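Local coordinates for protein leucine aminopeptidase A1, chloroplastic (Solanum lycopersicum, PDB 4KSI) that removes N-terminal amino acids, preferably leucine, from peptides as a magnesium-dependent homohexameric aminopeptidase, and takes part in wound signalling and insect defence, at residues A296-G301 with E405-L410; Y309-G314 with N358-E363. One frame throughout, in Å; residues are numbered along the deposited sequence.

How the contacts relate
Both contacts belong to the catalytic domain of one M17 subunit. Along the chain, 296-301 comes first, 309-314 and 358-363 follow, and 405-410 comes last, so contact 2 falls wholly between the two halves of contact 1. Their centres lie about 27 Å apart and their nearest atoms about 7 Å. Strand 347-358 ties them together: it runs parallel to strand 293-302 in the central sheet and, at its end, passes into the loop of contact 2. Contact 1 is a buried strand pair of that sheet and carries Lys300 to a magnesium ion, while contact 2 joins two loops beyond that sheet, beside the metal site and against other subunits of the hexamer.

Contact 1: residues A296-G301 with E405-L410. With MG (magnesium ion), chain C.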
loop_
_atom_site.group_PDB
_atom_site.type_symbol
_atom_site.label_atom_id
_atom_site.label_comp_id
_atom_site.label_asym_id
_atom_site.label_seq_id
_atom_site.Cartn_x
_atom_site.Cartn_y
_atom_site.Cartn_z
ATOM N N ALA A 296 26.450 29.843 18.121
ATOM C CA ALA A 296 26.074 29.574 16.711
ATOM C C ALA A 296 24.613 29.143 16.585
ATOM O O ALA A 296 24.103 28.476 17.487
ATOM C CB ALA A 296 26.992 28.532 16.099
ATOM N N LEU A 297 23.953 29.603 15.520
ATOM C CA LEU A 297 22.589 29.210 15.137
ATOM C C LEU A 297 22.754 28.555 13.783
ATOM O O LEU A 297 23.196 29.206 12.814
ATOM C CB LEU A 297 21.664 30.462 15.021
ATOM C CG LEU A 297 21.575 31.280 16.322
ATOM C CD1 LEU A 297 20.709 32.530 16.111
ATOM C CD2 LEU A 297 20.967 30.375 17.435
ATOM N N VAL A 298 22.480 27.252 13.730
ATOM C CA VAL A 298 22.651 26.432 12.528
ATOM C C VAL A 298 21.272 26.007 12.005
ATOM O O VAL A 298 20.440 25.511 12.777
ATOM C CB VAL A 298 23.532 25.214 12.864
ATOM C CG1 VAL A 298 23.609 24.268 11.688
ATOM C CG2 VAL A 298 24.949 25.663 13.297
ATOM N N GLY A 299 20.969 26.296 10.737
ATOM C CA GLY A 299 19.633 25.998 10.202
ATOM C C GLY A 299 19.761 25.036 9.022
ATOM O O GLY A 299 20.647 25.211 8.177
ATOM N N LYS A 300 18.900 24.019 8.969
ATOM C CA LYS A 300 18.861 23.113 7.865
ATOM C C LYS A 300 18.324 23.893 6.676
ATOM O O LYS A 300 17.256 24.516 6.756
ATOM C CB LYS A 300 17.909 21.953 8.182
ATOM C CG LYS A 300 17.731 21.016 6.992
ATOM C CD LYS A 300 16.698 19.924 7.286
ATOM C CE LYS A 300 16.335 19.192 6.004
ATOM N NZ LYS A 300 15.312 18.150 6.296
ATOM N N GLY A 301 19.057 23.861 5.567
ATOM C CA GLY A 301 18.709 24.700 4.447
ATOM C C GLY A 301 18.508 23.913 3.153
ATOM O O GLY A 301 19.121 24.216 2.112
ATOM N N GLU A 405 30.822 28.640 21.981
ATOM C CA GLU A 405 30.589 27.974 23.273
ATOM C C GLU A 405 29.282 27.147 23.264
ATOM O O GLU A 405 29.168 26.135 23.975
ATOM C CB GLU A 405 30.521 29.032 24.414
ATOM C CG GLU A 405 30.504 28.507 25.844
ATOM C CD GLU A 405 30.185 29.602 26.865
ATOM O OE1 GLU A 405 30.550 30.750 26.609
ATOM O OE2 GLU A 405 29.592 29.317 27.934
ATOM N N LYS A 406 28.289 27.588 22.476
ATOM C CA LYS A 406 26.944 26.992 22.468
ATOM C C LYS A 406 26.376 27.036 21.068
ATOM O O LYS A 406 26.564 28.035 20.355
ATOM C CB LYS A 406 25.985 27.782 23.391
ATOM C CG LYS A 406 26.443 27.909 24.850
ATOM C CD LYS A 406 25.381 28.615 25.693
ATOM C CE LYS A 406 25.992 29.075 27.023
ATOM N NZ LYS A 406 24.906 29.650 27.882
ATOM N N ILE A 407 25.641 25.998 20.692
ATOM C CA ILE A 407 25.056 25.907 19.371
ATOM C C ILE A 407 23.596 25.526 19.519
ATOM O O ILE A 407 23.262 24.608 20.292
ATOM C CB ILE A 407 25.711 24.777 18.532
ATOM C CG1 ILE A 407 27.210 25.009 18.327
ATOM C CG2 ILE A 407 24.998 24.615 17.157
ATOM C CD1 ILE A 407 27.894 23.843 17.603
ATOM N N ILE A 408 22.733 26.154 18.711
ATOM C CA ILE A 408 21.395 25.621 18.541
ATOM C C ILE A 408 21.250 25.359 17.055
ATOM O O ILE A 408 21.522 26.254 16.193
ATOM C CB ILE A 408 20.272 26.599 19.027
ATOM C CG1 ILE A 408 20.342 26.725 20.567
ATOM C CG2 ILE A 408 18.917 26.083 18.622
ATOM C CD1 ILE A 408 19.463 27.854 21.075
ATOM N N ASP A 409 20.792 24.155 16.732
ATOM C CA ASP A 409 20.374 23.932 15.369
ATOM C C ASP A 409 18.854 23.827 15.236
ATOM O O ASP A 409 18.166 23.274 16.113
ATOM C CB ASP A 409 21.124 22.741 14.713
ATOM C CG ASP A 409 20.506 21.369 15.033
ATOM O OD1 ASP A 409 19.407 20.965 14.473
ATOM O OD2 ASP A 409 21.134 20.644 15.823
ATOM N N LEU A 410 18.323 24.322 14.114
ATOM C CA LEU A 410 16.905 24.152 13.845
ATOM C C LEU A 410 16.825 23.410 12.529
ATOM O O LEU A 410 17.487 23.802 11.531
ATOM C CB LEU A 410 16.211 25.502 13.715
ATOM C CG LEU A 410 15.507 25.986 15.014
ATOM C CD1 LEU A 410 16.502 26.219 16.126
ATOM C CD2 LEU A 410 14.644 27.255 14.825
HETATM MG MG MG C . 14.832 17.082 4.318
HETATM O O HOH W 1 13.999 14.842 4.995
#
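Lys300, whose backbone N donates to Leu410 O across two parallel strands, ends in a side-chain amine that ligates a magnesium ion, an uncommon role for lysine. Its CG is anti to the backbone N (chi1 175°) and the remaining chain is fully extended, which carries NZ beyond the strand pair to 2.3 Å from the magnesium. Asp325 and Glu387 bind the same ion, as does a water.

Behind the metal, strands 296-301 and 406-410 run at 19° to each other, joined by five backbone hydrogen bonds. Ala296 and Val298 each use N and O toward the partner strand; the bond from Val298 N to Ile408 O is 2.8 Å long and nearly straight at 171°. The side chains alternate between the faces. On one, Val298 CG2 meets Ile407 CG2 at 4.0 Å, the two side chains crossing obliquely, and Ala296 CB lies 4.2 Å from Ile407 CG1; helix 388-401 packs over Val298 and Ile407. On the other, Leu297 and Ile408 lie side by side, CD2 of the leucine 4.2 Å from CB of the isoleucine, both packed against Leu522 and Trp525 of helix 519-528.

Asp409 is a buried acid on the same face as Val298. Its CB touches Val298 CB at 3.9 Å, while its carboxylate reaches past the strand to His499 and Trp497 on neighbouring strand 496-501, which bind one oxygen each and fix its rotation. At the far end the NZ of Lys406 forms a salt bridge with Glu438 and a hydrogen bond with Asn529. Parallel central strands covered by helices on both faces, with metal ligands gathered at their C-terminal ends, are characteristic of the alpha/beta catalytic domain of M17 aminopeptidases.

Contact 2: residues Y309-G314 with N358-E363; sequences YNLKVG and NMISAE
The Tyr309 ring has Ile360 over one face and the carbonyl of Ser361 at its edge. Ile360 CG2 sits 4.3 Å from the ring centroid and 22° off the normal, a CH-pi contact shifted toward the rim, closest to CZ. At the edge Tyr309 OH donates to Ser361 O over 2.8 Å, approaching from above the carbonyl plane, 59° out of it. The same OH is also hydrogen-bonded to the backbone N of Ile360 of a neighbouring subunit, so one hydroxyl joins two chains. A phenylalanine here would probably keep the ring on Ile360 but leave Ser361 O and that amide without their shared partner.

With CG1 beside its own backbone N (chi1 -68°), Ile360 sends CG2 to the tyrosine and extends CD1 to within 4.0 Å of Leu311 CD1. Leu311 also packs on Leu311 of two other subunits, so the contact lies where subunits of the hexamer meet. Lys312 in the same loop, a predicted active-site residue, forms a salt bridge with Asp385 of the metal site. The contact joins the loop between strand 304-305 and helix 327-342 to the loop that leads from strand 347-358 toward strand 370-372.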
loop_
_atom_site.group_PDB
_atom_site.type_symbol
_atom_site.label_atom_id
_atom_site.label_comp_id
_atom_site.label_asym_id
_atom_site.label_seq_id
_atom_site.Cartn_x
_atom_site.Cartn_y
_atom_site.Cartn_z
ATOM N N TYR A 309 17.142 9.560 -4.551
ATOM C CA TYR A 309 16.723 8.211 -5.014
ATOM C C TYR A 309 15.678 7.506 -4.097
ATOM O O TYR A 309 14.846 6.718 -4.585
ATOM C CB TYR A 309 17.920 7.286 -5.314
ATOM C CG TYR A 309 18.468 7.589 -6.721
ATOM C CD1 TYR A 309 17.843 7.043 -7.872
ATOM C CD2 TYR A 309 19.540 8.468 -6.897
ATOM C CE1 TYR A 309 18.303 7.355 -9.174
ATOM C CE2 TYR A 309 20.018 8.766 -8.183
ATOM C CZ TYR A 309 19.387 8.215 -9.324
ATOM O OH TYR A 309 19.853 8.544 -10.587
ATOM N N ASN A 310 15.715 7.809 -2.798
ATOM C CA ASN A 310 14.642 7.402 -1.908
ATOM C C ASN A 310 13.517 8.448 -2.045
ATOM O O ASN A 310 13.135 9.145 -1.075
ATOM C CB ASN A 310 15.172 7.324 -0.468
ATOM C CG ASN A 310 15.940 6.007 -0.192
ATOM O OD1 ASN A 310 15.327 4.896 -0.032
ATOM N ND2 ASN A 310 17.233 6.107 -0.109
ATOM N N LEU A 311 12.998 8.574 -3.252
ATOM C CA LEU A 311 11.963 9.555 -3.586
ATOM C C LEU A 311 10.764 9.504 -2.581
ATOM O O LEU A 311 10.249 8.394 -2.241
ATOM C CB LEU A 311 11.415 9.188 -4.993
ATOM C CG LEU A 311 10.399 10.186 -5.582
ATOM C CD1 LEU A 311 10.926 11.644 -5.712
ATOM C CD2 LEU A 311 9.963 9.601 -6.929
ATOM N N LYS A 312 10.309 10.681 -2.165
ATOM C CA LYS A 312 9.065 10.810 -1.385
ATOM C C LYS A 312 7.845 10.371 -2.194
ATOM O O LYS A 312 7.505 10.989 -3.211
ATOM C CB LYS A 312 8.935 12.275 -0.953
ATOM C CG LYS A 312 9.943 12.685 0.114
ATOM C CD LYS A 312 9.838 14.180 0.427
ATOM C CE LYS A 312 10.936 14.634 1.414
ATOM N NZ LYS A 312 10.777 13.821 2.694
ATOM N N VAL A 313 7.250 9.251 -1.837
ATOM C CA VAL A 313 6.099 8.681 -2.578
ATOM C C VAL A 313 4.950 8.363 -1.603
ATOM O O VAL A 313 5.160 8.310 -0.396
ATOM C CB VAL A 313 6.478 7.378 -3.358
ATOM C CG1 VAL A 313 7.466 7.694 -4.438
ATOM C CG2 VAL A 313 6.980 6.287 -2.388
ATOM N N GLY A 314 3.745 8.099 -2.115
ATOM C CA GLY A 314 2.551 7.981 -1.210
ATOM C C GLY A 314 1.694 9.252 -1.175
ATOM O O GLY A 314 2.192 10.394 -1.420
ATOM N N ASN A 358 17.771 18.669 -2.773
ATOM C CA ASN A 358 18.027 17.226 -2.791
ATOM C C ASN A 358 17.226 16.675 -3.989
ATOM O O ASN A 358 15.988 16.546 -3.909
ATOM C CB ASN A 358 17.526 16.582 -1.469
ATOM C CG ASN A 358 17.903 15.063 -1.333
ATOM O OD1 ASN A 358 18.873 14.603 -1.930
ATOM N ND2 ASN A 358 17.161 14.307 -0.499
ATOM N N MET A 359 17.912 16.459 -5.107
ATOM C CA MET A 359 17.282 16.124 -6.397
ATOM C C MET A 359 17.604 14.703 -6.899
ATOM O O MET A 359 18.252 13.910 -6.215
ATOM C CB MET A 359 17.721 17.180 -7.430
ATOM C CG MET A 359 17.318 18.588 -6.996
ATOM S SD MET A 359 15.501 18.857 -7.042
ATOM C CE MET A 359 15.368 19.427 -8.757
ATOM N N ILE A 360 17.142 14.370 -8.107
ATOM C CA ILE A 360 17.492 13.109 -8.690
ATOM C C ILE A 360 18.150 13.388 -10.013
ATOM O O ILE A 360 17.612 14.146 -10.820
ATOM C CB ILE A 360 16.243 12.240 -8.917
ATOM C CG1 ILE A 360 15.624 11.797 -7.566
ATOM C CG2 ILE A 360 16.576 11.012 -9.777
ATOM C CD1 ILE A 360 14.287 11.034 -7.722
ATOM N N SER A 361 19.337 12.828 -10.226
ATOM C CA SER A 361 19.983 12.828 -11.550
ATOM C C SER A 361 21.038 11.739 -11.605
ATOM O O SER A 361 21.205 10.954 -10.666
ATOM C CB SER A 361 20.622 14.194 -11.880
ATOM O OG SER A 361 21.746 14.400 -11.023
ATOM N N ALA A 362 21.738 11.710 -12.725
ATOM C CA ALA A 362 22.814 10.749 -12.979
ATOM C C ALA A 362 23.985 11.040 -12.013
ATOM O O ALA A 362 24.740 10.119 -11.654
ATOM C CB ALA A 362 23.283 10.902 -14.444
ATOM N N GLU A 363 24.079 12.293 -11.542
ATOM C CA GLU A 363 25.172 12.732 -10.653
ATOM C C GLU A 363 24.846 12.515 -9.180
ATOM O O GLU A 363 25.678 12.815 -8.307
ATOM C CB GLU A 363 25.558 14.242 -10.855
ATOM C CG GLU A 363 26.215 14.590 -12.204
ATOM C CD GLU A 363 25.234 14.849 -13.358
ATOM O OE1 GLU A 363 24.006 14.527 -13.274
ATOM O OE2 GLU A 363 25.687 15.429 -14.384
#